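Local coordinates for protein agarase (Pseudoalteromonas fuliginea, PDB 6XJ9) that probably hydrolyses the polysaccharide agarose, acting on its beta-1,4 linkages as a family 50 glycoside hydrolase of a marine bacterium, at residues K249-Q254 / L422-T427; E243-K248 / Y406-A411. All coordinates share one frame; numbering follows the deposited sequence.

Contact 1 (K249-Q254 / L422-T427)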
ATOM      1  N   LYS A 249       1.544   9.552  21.009  1.00 32.32           N
ATOM      2  CA  LYS A 249       2.638   8.881  21.697  1.00 33.86           C
ATOM      3  C   LYS A 249       3.513   8.131  20.697  1.00 31.73           C
ATOM      4  O   LYS A 249       4.734   8.278  20.707  1.00 32.07           O
ATOM      5  CB  LYS A 249       2.098   7.895  22.740  1.00 36.40           C
ATOM      6  CG  LYS A 249       1.305   8.528  23.877  1.00 42.57           C
ATOM      7  CD  LYS A 249       1.998   9.740  24.477  1.00 46.19           C
ATOM      8  CE  LYS A 249       1.044  10.833  24.916  1.00 47.75           C
ATOM      9  NZ  LYS A 249       1.783  12.028  25.396  1.00 46.62           N
ATOM     10  N   GLN A 250       2.865   7.323  19.852  1.00 29.12           N
ATOM     11  CA  GLN A 250       3.517   6.459  18.887  1.00 31.12           C
ATOM     12  C   GLN A 250       4.276   7.278  17.839  1.00 30.98           C
ATOM     13  O   GLN A 250       5.416   6.955  17.497  1.00 29.28           O
ATOM     14  CB  GLN A 250       2.478   5.520  18.261  1.00 34.69           C
ATOM     15  CG  GLN A 250       3.028   4.599  17.181  1.00 37.60           C
ATOM     16  CD  GLN A 250       4.284   3.874  17.605  1.00 42.95           C
ATOM     17  OE1 GLN A 250       4.745   3.998  18.741  1.00 45.64           O
ATOM     18  NE2 GLN A 250       4.859   3.116  16.684  1.00 43.15           N
ATOM     19  N   GLU A 251       3.647   8.337  17.322  1.00 30.68           N
ATOM     20  CA  GLU A 251       4.284   9.109  16.264  1.00 29.94           C
ATOM     21  C   GLU A 251       5.498   9.860  16.812  1.00 31.33           C
ATOM     22  O   GLU A 251       6.472  10.054  16.086  1.00 30.19           O
ATOM     23  CB  GLU A 251       3.307  10.083  15.609  1.00 28.96           C
ATOM     24  CG  GLU A 251       3.908  10.808  14.415  1.00 26.49           C
ATOM     25  CD  GLU A 251       2.967  11.719  13.648  1.00 27.52           C
ATOM     26  OE1 GLU A 251       1.873  12.050  14.183  1.00 26.67           O
ATOM     27  OE2 GLU A 251       3.328  12.088  12.509  1.00 26.97           O
ATOM     28  N   ALA A 252       5.430  10.272  18.086  1.00 32.10           N
ATOM     29  CA  ALA A 252       6.463  11.092  18.708  1.00 34.89           C
ATOM     30  C   ALA A 252       7.812  10.379  18.672  1.00 35.22           C
ATOM     31  O   ALA A 252       8.837  11.006  18.402  1.00 38.73           O
ATOM     32  CB  ALA A 252       6.070  11.465  20.120  1.00 34.91           C
ATOM     33  N   THR A 253       7.796   9.065  18.920  1.00 34.63           N
ATOM     34  CA  THR A 253       9.013   8.270  18.946  1.00 35.39           C
ATOM     35  C   THR A 253       9.599   8.135  17.542  1.00 36.74           C
ATOM     36  O   THR A 253      10.754   7.749  17.392  1.00 39.16           O
ATOM     37  CB  THR A 253       8.782   6.872  19.540  1.00 35.36           C
ATOM     38  OG1 THR A 253       8.082   6.059  18.594  1.00 35.56           O
ATOM     39  CG2 THR A 253       8.052   6.895  20.865  1.00 36.07           C
ATOM     40  N   GLN A 254       8.795   8.436  16.518  1.00 34.99           N
ATOM     41  CA  GLN A 254       9.205   8.203  15.141  1.00 35.83           C
ATOM     42  C   GLN A 254       9.606   9.513  14.471  1.00 33.75           C
ATOM     43  O   GLN A 254      10.248   9.492  13.422  1.00 34.12           O
ATOM     44  CB  GLN A 254       8.070   7.546  14.355  1.00 38.34           C
ATOM     45  CG  GLN A 254       7.703   6.168  14.876  1.00 42.62           C
ATOM     46  CD  GLN A 254       6.603   5.548  14.051  1.00 47.13           C
ATOM     47  OE1 GLN A 254       5.436   5.922  14.152  1.00 51.07           O
ATOM     48  NE2 GLN A 254       6.974   4.582  13.227  1.00 47.53           N
ATOM     49  N   LEU A 422       6.391  20.678  11.710  1.00 20.60           N
ATOM     50  CA  LEU A 422       7.773  20.875  11.279  1.00 20.00           C
ATOM     51  C   LEU A 422       8.533  19.551  11.303  1.00 19.69           C
ATOM     52  O   LEU A 422       9.216  19.209  10.342  1.00 19.94           O
ATOM     53  CB  LEU A 422       8.461  21.929  12.156  1.00 18.85           C
ATOM     54  CG  LEU A 422       7.930  23.354  11.997  1.00 19.60           C
ATOM     55  CD1 LEU A 422       8.448  24.269  13.101  1.00 18.96           C
ATOM     56  CD2 LEU A 422       8.270  23.924  10.616  1.00 18.95           C
ATOM     57  N   ASP A 423       8.390  18.801  12.404  1.00 20.28           N
ATOM     58  CA  ASP A 423       9.050  17.513  12.549  1.00 19.61           C
ATOM     59  C   ASP A 423       8.585  16.529  11.475  1.00 19.13           C
ATOM     60  O   ASP A 423       9.397  15.774  10.935  1.00 19.98           O
ATOM     61  CB  ASP A 423       8.929  16.975  13.979  1.00 20.67           C
ATOM     62  CG  ASP A 423       9.763  17.768  14.974  1.00 21.93           C
ATOM     63  OD1 ASP A 423      10.407  18.742  14.553  1.00 21.47           O
ATOM     64  OD2 ASP A 423       9.764  17.400  16.155  1.00 21.21           O
ATOM     65  N   ARG A 424       7.279  16.522  11.180  1.00 18.73           N
ATOM     66  CA  ARG A 424       6.747  15.648  10.141  1.00 18.55           C
ATOM     67  C   ARG A 424       7.428  15.947   8.810  1.00 18.87           C
ATOM     68  O   ARG A 424       7.855  15.025   8.118  1.00 19.44           O
ATOM     69  CB  ARG A 424       5.229  15.798   9.986  1.00 18.16           C
ATOM     70  CG  ARG A 424       4.419  14.987  10.986  1.00 18.19           C
ATOM     71  CD  ARG A 424       2.994  15.503  11.116  1.00 19.81           C
ATOM     72  NE  ARG A 424       2.117  14.566  11.812  1.00 20.07           N
ATOM     73  CZ  ARG A 424       0.815  14.772  12.001  1.00 20.60           C
ATOM     74  NH1 ARG A 424       0.251  15.879  11.550  1.00 20.29           N
ATOM     75  NH2 ARG A 424       0.087  13.873  12.638  1.00 20.75           N
ATOM     76  N   MET A 425       7.522  17.235   8.458  1.00 18.67           N
ATOM     77  CA  MET A 425       8.159  17.607   7.205  1.00 19.24           C
ATOM     78  C   MET A 425       9.613  17.135   7.184  1.00 19.84           C
ATOM     79  O   MET A 425      10.081  16.618   6.171  1.00 19.93           O
ATOM     80  CB  MET A 425       8.075  19.116   6.947  1.00 19.41           C
ATOM     81  CG  MET A 425       6.649  19.635   6.883  1.00 19.05           C
ATOM     82  SD  MET A 425       5.617  18.631   5.782  1.00 20.78           S
ATOM     83  CE  MET A 425       3.999  18.951   6.482  1.00 19.46           C
ATOM     84  N   ILE A 426      10.319  17.279   8.316  1.00 21.13           N
ATOM     85  CA  ILE A 426      11.688  16.791   8.399  1.00 22.16           C
ATOM     86  C   ILE A 426      11.678  15.285   8.149  1.00 21.96           C
ATOM     87  O   ILE A 426      12.450  14.790   7.328  1.00 23.13           O
ATOM     88  CB  ILE A 426      12.341  17.093   9.775  1.00 22.89           C
ATOM     89  CG1 ILE A 426      12.445  18.585  10.119  1.00 23.95           C
ATOM     90  CG2 ILE A 426      13.675  16.366   9.911  1.00 22.15           C
ATOM     91  CD1 ILE A 426      13.182  19.428   9.107  1.00 26.15           C
ATOM     92  N   THR A 427      10.813  14.565   8.876  1.00 22.05           N
ATOM     93  CA  THR A 427      10.850  13.109   8.893  1.00 22.27           C
ATOM     94  C   THR A 427      10.472  12.568   7.514  1.00 22.95           C
ATOM     95  O   THR A 427      11.029  11.573   7.048  1.00 23.17           O
ATOM     96  CB  THR A 427       9.904  12.546   9.961  1.00 22.22           C
ATOM     97  OG1 THR A 427      10.129  13.228  11.192  1.00 23.04           O
ATOM     98  CG2 THR A 427      10.063  11.056  10.177  1.00 24.43           C
TER

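Contact 2 (E243-K248 / Y406-A411)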
ATOM      1  N   GLU A 243      -7.640   6.879  20.964  1.00 30.97           N
ATOM      2  CA  GLU A 243      -6.778   6.492  19.857  1.00 30.94           C
ATOM      3  C   GLU A 243      -5.921   7.679  19.422  1.00 27.34           C
ATOM      4  O   GLU A 243      -4.805   7.484  18.944  1.00 27.75           O
ATOM      5  CB  GLU A 243      -7.609   5.967  18.686  1.00 32.70           C
ATOM      6  CG  GLU A 243      -8.351   4.679  18.986  1.00 33.61           C
ATOM      7  CD  GLU A 243      -8.970   4.051  17.749  1.00 34.94           C
ATOM      8  OE1 GLU A 243      -8.227   3.423  16.977  1.00 39.13           O
ATOM      9  OE2 GLU A 243     -10.185   4.205  17.550  1.00 34.12           O
ATOM     10  N   LEU A 244      -6.458   8.896  19.585  1.00 27.09           N
ATOM     11  CA  LEU A 244      -5.767  10.134  19.242  1.00 27.66           C
ATOM     12  C   LEU A 244      -4.532  10.285  20.133  1.00 29.50           C
ATOM     13  O   LEU A 244      -3.451  10.591  19.641  1.00 29.13           O
ATOM     14  CB  LEU A 244      -6.710  11.333  19.426  1.00 27.28           C
ATOM     15  CG  LEU A 244      -8.005  11.371  18.607  1.00 26.93           C
ATOM     16  CD1 LEU A 244      -8.693  12.724  18.754  1.00 24.51           C
ATOM     17  CD2 LEU A 244      -7.746  11.080  17.135  1.00 27.04           C
ATOM     18  N   LEU A 245      -4.694  10.037  21.445  1.00 30.32           N
ATOM     19  CA  LEU A 245      -3.588  10.183  22.389  1.00 30.73           C
ATOM     20  C   LEU A 245      -2.556   9.098  22.099  1.00 30.10           C
ATOM     21  O   LEU A 245      -1.351   9.349  22.097  1.00 29.83           O
ATOM     22  CB  LEU A 245      -4.100  10.067  23.830  1.00 31.88           C
ATOM     23  CG  LEU A 245      -5.363  10.850  24.197  1.00 33.28           C
ATOM     24  CD1 LEU A 245      -5.652  10.720  25.689  1.00 34.87           C
ATOM     25  CD2 LEU A 245      -5.247  12.317  23.817  1.00 34.75           C
ATOM     26  N   SER A 246      -3.071   7.887  21.864  1.00 28.91           N
ATOM     27  CA  SER A 246      -2.334   6.726  21.396  1.00 29.32           C
ATOM     28  C   SER A 246      -1.500   7.082  20.160  1.00 29.99           C
ATOM     29  O   SER A 246      -0.294   6.822  20.112  1.00 30.07           O
ATOM     30  CB  SER A 246      -3.332   5.629  21.105  1.00 29.78           C
ATOM     31  OG  SER A 246      -2.685   4.443  20.707  1.00 32.87           O
ATOM     32  N   ASP A 247      -2.156   7.686  19.156  1.00 29.23           N
ATOM     33  CA  ASP A 247      -1.502   8.087  17.915  1.00 27.06           C
ATOM     34  C   ASP A 247      -0.300   8.987  18.210  1.00 25.58           C
ATOM     35  O   ASP A 247       0.783   8.755  17.688  1.00 25.55           O
ATOM     36  CB  ASP A 247      -2.471   8.786  16.952  1.00 26.80           C
ATOM     37  CG  ASP A 247      -3.564   7.910  16.343  1.00 26.87           C
ATOM     38  OD1 ASP A 247      -3.401   6.680  16.303  1.00 25.76           O
ATOM     39  OD2 ASP A 247      -4.594   8.480  15.936  1.00 26.06           O
ATOM     40  N   LYS A 248      -0.505  10.007  19.049  1.00 26.83           N
ATOM     41  CA  LYS A 248       0.498  11.020  19.360  1.00 28.15           C
ATOM     42  C   LYS A 248       1.746  10.400  19.989  1.00 30.10           C
ATOM     43  O   LYS A 248       2.861  10.696  19.562  1.00 28.32           O
ATOM     44  CB  LYS A 248      -0.106  12.091  20.268  1.00 28.24           C
ATOM     45  CG  LYS A 248       0.875  13.127  20.798  1.00 27.99           C
ATOM     46  CD  LYS A 248       0.191  14.199  21.599  1.00 28.22           C
ATOM     47  CE  LYS A 248      -0.271  13.704  22.951  1.00 29.08           C
ATOM     48  NZ  LYS A 248      -0.993  14.764  23.694  1.00 29.76           N
ATOM     49  N   TYR A 406      -3.921  17.207  21.392  1.00 24.43           N
ATOM     50  CA  TYR A 406      -2.720  17.921  21.801  1.00 25.55           C
ATOM     51  C   TYR A 406      -3.045  18.958  22.869  1.00 25.21           C
ATOM     52  O   TYR A 406      -2.169  19.700  23.309  1.00 26.96           O
ATOM     53  CB  TYR A 406      -2.138  18.696  20.615  1.00 24.51           C
ATOM     54  CG  TYR A 406      -1.619  17.876  19.457  1.00 23.37           C
ATOM     55  CD1 TYR A 406      -0.488  17.090  19.583  1.00 22.90           C
ATOM     56  CD2 TYR A 406      -2.228  17.932  18.211  1.00 23.61           C
ATOM     57  CE1 TYR A 406       0.002  16.345  18.519  1.00 23.33           C
ATOM     58  CE2 TYR A 406      -1.746  17.200  17.132  1.00 23.33           C
ATOM     59  CZ  TYR A 406      -0.623  16.408  17.283  1.00 23.27           C
ATOM     60  OH  TYR A 406      -0.137  15.683  16.230  1.00 22.65           O
ATOM     61  N   GLY A 407      -4.318  19.048  23.250  1.00 26.84           N
ATOM     62  CA  GLY A 407      -4.740  20.151  24.101  1.00 30.31           C
ATOM     63  C   GLY A 407      -5.081  19.718  25.527  1.00 33.27           C
ATOM     64  O   GLY A 407      -5.685  20.494  26.266  1.00 34.17           O
ATOM     65  N   GLN A 408      -4.706  18.482  25.892  1.00 35.27           N
ATOM     66  CA  GLN A 408      -4.994  17.936  27.212  1.00 40.48           C
ATOM     67  C   GLN A 408      -4.309  18.809  28.254  1.00 40.34           C
ATOM     68  O   GLN A 408      -3.179  19.237  28.042  1.00 39.68           O
ATOM     69  CB  GLN A 408      -4.397  16.536  27.395  1.00 40.80           C
ATOM     70  CG  GLN A 408      -4.827  15.518  26.353  1.00 45.19           C
ATOM     71  CD  GLN A 408      -3.869  15.474  25.187  1.00 47.54           C
ATOM     72  OE1 GLN A 408      -3.353  16.495  24.731  1.00 44.65           O
ATOM     73  NE2 GLN A 408      -3.622  14.273  24.692  1.00 49.60           N
ATOM     74  N   ASN A 409      -5.002  19.059  29.371  1.00 46.61           N
ATOM     75  CA  ASN A 409      -4.404  19.739  30.509  1.00 46.25           C
ATOM     76  C   ASN A 409      -4.043  21.164  30.093  1.00 45.37           C
ATOM     77  O   ASN A 409      -3.043  21.717  30.548  1.00 48.81           O
ATOM     78  CB  ASN A 409      -3.208  18.945  31.045  1.00 50.71           C
ATOM     79  CG  ASN A 409      -3.085  18.957  32.554  1.00 54.84           C
ATOM     80  OD1 ASN A 409      -3.274  19.987  33.196  1.00 57.27           O
ATOM     81  ND2 ASN A 409      -2.752  17.812  33.124  1.00 56.58           N
ATOM     82  N   ASN A 410      -4.872  21.725  29.202  1.00 43.92           N
ATOM     83  CA  ASN A 410      -4.809  23.098  28.714  1.00 43.32           C
ATOM     84  C   ASN A 410      -3.468  23.409  28.042  1.00 38.75           C
ATOM     85  O   ASN A 410      -3.071  24.570  27.965  1.00 38.87           O
ATOM     86  CB  ASN A 410      -5.238  24.119  29.775  1.00 47.95           C
ATOM     87  CG  ASN A 410      -6.738  24.338  29.804  1.00 50.26           C
ATOM     88  OD1 ASN A 410      -7.302  24.921  28.880  1.00 53.68           O
ATOM     89  ND2 ASN A 410      -7.389  23.876  30.860  1.00 50.76           N
ATOM     90  N   ALA A 411      -2.796  22.377  27.521  1.00 35.75           N
ATOM     91  CA  ALA A 411      -1.584  22.568  26.742  1.00 34.21           C
ATOM     92  C   ALA A 411      -1.894  23.404  25.497  1.00 32.32           C
ATOM     93  O   ALA A 411      -3.053  23.547  25.100  1.00 31.48           O
ATOM     94  CB  ALA A 411      -0.975  21.229  26.391  1.00 32.99           C
TER

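Contact 1 (K249-Q254 / L422-T427)
Glu251 and Arg424 form a two-pronged salt bridge between helix 242-252 and helix 413-428. From CB, the Arg424 CG lies anti to the carbonyl carbon, and the chain stays extended as far as NE. CG passes Glu251 OE2 at 3.5 Å, and CD follows at 3.7 Å from the same oxygen. NE then donates to Glu251 OE2 over 2.8 Å, nearly straight at 170° and close to the guanidinium plane. CZ carries the chain on to NH2, which gives a less straight bond of 3.0 Å to the syn lone pair of Glu251 OE1. The grip is therefore side-on, through NE and one terminal nitrogen, with one carboxylate oxygen for each. The carboxylate and guanidinium planes are 37° apart. Glu251 reaches this edge with CG anti to its backbone N (chi1 -175°) and an extended chain that crosses Arg424 at about a right angle. The far nitrogen, NH1, has a salt bridge to Asp741 and a hydrogen bond to Tyr717. This buried cation thus lies between two carboxylates. A leucine here would probably leave both Glu251 and Asp741 without this positive partner. Further along, Thr427 CG2 lies 3.6 Å from the backbone O of Gln254. Thr427 OG1 turns back to Asp423 O at 2.7 Å. The joint thus ties helix 242-252 to helix 413-428 beside helix 397-406, where Arg424 packs on Lys405 and Tyr406, with Ser757 and Glu760 of the second subunit bordering the Gln250 and Thr253 side.

Contact 2 (E243-K248 / Y406-A411)
Lys248 runs along the ring of Tyr406 at the helix-loop-helix connection between helix 397-406 and helix 413-428. The methylenes of Lys248 lie against the ring. Lys248 CD lies 3.6 Å from Tyr406 CD1, and Lys248 CG lies 4.0 Å from Tyr406 CE1. The two side chains slide past each other in opposite directions, and CD meets the ring obliquely. Lys248 leaves its helix with CG anti to the backbone N and bends at chi3 (73°), which turns the ammonium toward the end of helix 397-406. There NZ donates a hydrogen bond to the backbone O of Lys405, and Gln408 NE2 has a weak bond to the same oxygen, so both side chains converge on that carbonyl. The positive charge thus lies at the helix C-terminus, where it is likely to be favourable. Gln408 brings its amide in from the opposite direction to Lys248. Its NE2 is 2.9 Å from Lys248 NZ, but both are donors and this is no hydrogen bond. The amide is also modelled too close to Leu245, so its exact placement is doubtful. Farther out, Tyr406 OH bonds to Asp741, and the Tyr406 side chain packs on Tyr413, Lys416 and Val420 of helix 413-428. On helix 242-252, Asp247 makes a salt bridge to Arg742, which joins this helix to the loop before helix 745-763. The loop after helix 397-406 is shaped by Asn409 and Asn410, both in left-handed backbone conformations. The resulting turn is closed by Ala411 N, which donates to Gln408 O at 3.2 Å.

Contacts 1 and 2 both draw on helix 242-252, and their centres are 14 Å apart. Contact 2 joins that helix to the loop after helix 397-406, and contact 1 joins it to helix 413-428, which follows the loop. The two meet where Arg424 NH2 packs 4.0 Å from Tyr406 OH. Asp741 links them more firmly, because one of its carboxylate oxygens takes Arg424 and the other takes Tyr406. Both contacts are peripheral, with centres about 28 Å and 32 Å from the centre of the chain. Neither includes a bound ligand or an identified catalytic residue. Contact 1 also borders the second subunit, whereas contact 2 does not.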